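Local coordinates for protein KLTH0A00704p (Lachancea thermotolerans, PDB 4J2G) that acts in autophagy as Atg13, whose HORMA domain, the part in this crystal, mediates recruitment of PI 3-kinase, at residues F168-L171 and E172-G176. The protein carries 1 engineered substitution. Residues are numbered along the deposited sequence; the frame is centred on the assembly and turned at random.
Sequences FRYL and ETLVG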
loop_
_atom_site.group_PDB
_atom_site.type_symbol
_atom_site.label_atom_id
_atom_site.label_comp_id
_atom_site.label_asym_id
_atom_site.label_seq_id
_atom_site.Cartn_x
_atom_site.Cartn_y
_atom_site.Cartn_z
ATOM N N PHE A 168 -8.132 -4.984 -13.014
ATOM C CA PHE A 168 -7.448 -3.715 -13.021
ATOM C C PHE A 168 -8.390 -2.534 -12.693
ATOM O O PHE A 168 -7.996 -1.600 -11.983
ATOM C CB PHE A 168 -6.729 -3.502 -14.336
ATOM C CG PHE A 168 -5.871 -2.263 -14.360
ATOM C CD1 PHE A 168 -4.625 -2.240 -13.686
ATOM C CD2 PHE A 168 -6.284 -1.121 -15.049
ATOM C CE1 PHE A 168 -3.813 -1.112 -13.713
ATOM C CE2 PHE A 168 -5.471 0.021 -15.075
ATOM C CZ PHE A 168 -4.247 0.019 -14.406
ATOM N N ARG A 169 -9.622 -2.590 -13.194
ATOM C CA ARG A 169 -10.569 -1.460 -13.078
ATOM C C ARG A 169 -11.098 -1.451 -11.670
ATOM O O ARG A 169 -11.434 -0.421 -11.091
ATOM C CB ARG A 169 -11.736 -1.563 -14.080
ATOM C CG ARG A 169 -11.309 -1.519 -15.553
ATOM C CD ARG A 169 -12.464 -1.307 -16.545
ATOM N NE ARG A 169 -13.299 -2.498 -16.782
ATOM C CZ ARG A 169 -13.530 -3.088 -17.971
ATOM N NH1 ARG A 169 -12.993 -2.630 -19.101
ATOM N NH2 ARG A 169 -14.320 -4.158 -18.038
ATOM N N TYR A 170 -11.195 -2.648 -11.131
ATOM C CA TYR A 170 -11.685 -2.787 -9.831
ATOM C C TYR A 170 -10.618 -2.100 -8.854
ATOM O O TYR A 170 -10.947 -1.298 -8.005
ATOM C CB TYR A 170 -11.865 -4.253 -9.502
ATOM C CG TYR A 170 -12.237 -4.346 -8.053
ATOM C CD1 TYR A 170 -13.487 -3.940 -7.623
ATOM C CD2 TYR A 170 -11.280 -4.659 -7.082
ATOM C CE1 TYR A 170 -13.810 -3.938 -6.267
ATOM C CE2 TYR A 170 -11.594 -4.661 -5.719
ATOM C CZ TYR A 170 -12.867 -4.305 -5.326
ATOM O OH TYR A 170 -13.223 -4.343 -3.982
ATOM N N LEU A 171 -9.361 -2.396 -9.102
ATOM C CA LEU A 171 -8.248 -1.911 -8.349
ATOM C C LEU A 171 -8.168 -0.388 -8.519
ATOM O O LEU A 171 -7.865 0.286 -7.551
ATOM C CB LEU A 171 -6.984 -2.644 -8.782
ATOM C CG LEU A 171 -5.633 -2.174 -8.254
ATOM C CD1 LEU A 171 -5.540 -2.529 -6.750
ATOM C CD2 LEU A 171 -4.607 -2.959 -9.074
ATOM N N GLU A 172 -8.525 0.147 -9.689
ATOM C CA GLU A 172 -8.503 1.578 -9.861
ATOM C C GLU A 172 -9.535 2.208 -8.950
ATOM O O GLU A 172 -9.297 3.252 -8.307
ATOM C CB GLU A 172 -8.868 1.983 -11.259
ATOM C CG GLU A 172 -7.725 1.918 -12.215
ATOM C CD GLU A 172 -8.186 2.134 -13.640
ATOM O OE1 GLU A 172 -7.734 3.134 -14.246
ATOM O OE2 GLU A 172 -9.007 1.318 -14.142
ATOM N N THR A 173 -10.663 1.542 -8.837
ATOM C CA THR A 173 -11.679 2.080 -7.976
ATOM C C THR A 173 -11.313 1.899 -6.520
ATOM O O THR A 173 -11.591 2.776 -5.712
ATOM C CB THR A 173 -12.996 1.401 -8.238
ATOM O OG1 THR A 173 -13.233 1.476 -9.657
ATOM C CG2 THR A 173 -14.074 2.124 -7.520
ATOM N N LEU A 174 -10.717 0.769 -6.170
ATOM C CA LEU A 174 -10.463 0.560 -4.783
ATOM C C LEU A 174 -9.429 1.583 -4.316
ATOM O O LEU A 174 -9.578 2.126 -3.251
ATOM C CB LEU A 174 -10.000 -0.848 -4.518
ATOM C CG LEU A 174 -9.456 -1.307 -3.193
ATOM C CD1 LEU A 174 -8.948 -2.691 -3.399
ATOM C CD2 LEU A 174 -8.204 -0.524 -2.871
ATOM N N VAL A 175 -8.432 1.863 -5.128
ATOM C CA VAL A 175 -7.381 2.789 -4.731
ATOM C C VAL A 175 -8.007 4.149 -4.448
ATOM O O VAL A 175 -7.666 4.766 -3.432
ATOM C CB VAL A 175 -6.346 3.003 -5.829
ATOM C CG1 VAL A 175 -5.352 4.063 -5.370
ATOM C CG2 VAL A 175 -5.611 1.701 -6.108
ATOM N N GLY A 176 -8.945 4.601 -5.298
ATOM C CA GLY A 176 -9.425 5.909 -5.080
ATOM C C GLY A 176 -10.250 5.987 -3.806
ATOM O O GLY A 176 -10.426 7.056 -3.285
#
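L171 and V175 meet one turn apart on the inner side of helix 158-177, where CD1 of L171 lies 4.3 Å from CG2 of V175. Packing is tight here: the same CG2 comes within 3.0 Å of L171 O, and L171, L174 and V175 are all buried. Their backbones are tied by the i to i+4 bond typical of an alpha-helix, V175 N to L171 O at 2.9 Å, and the same pattern joins E172 to F168, T173 to R169 and L174 to Y170. On the side open to solvent, R169 O takes two donors, T173 N and T173 OG1, the latter at 3.0 Å; chi1 of -52° sets OG1 beside T173's own backbone N, so both reach it. The E172 carboxylate meets the CD2/CE2 side of the F168 ring obliquely, planes 36° apart, its CD 3.7 Å from CE2 of F168. The aliphatic start of R169 passes this carboxylate, but the guanidinium continues away, NE ending 6.3 Å from E172 OE2, too far for a salt bridge. At the flank, Y170 CE2 touches L174 CD1 at 4.0 Å. Helix 18-39 runs alongside, and the five-stranded antiparallel sheet lies beneath: L171, L174 and V175 pack on W132 of strand 126-136, while from the margins F168 reaches L36 of helix 18-39 and Y170 reaches I247 of strand 242-252.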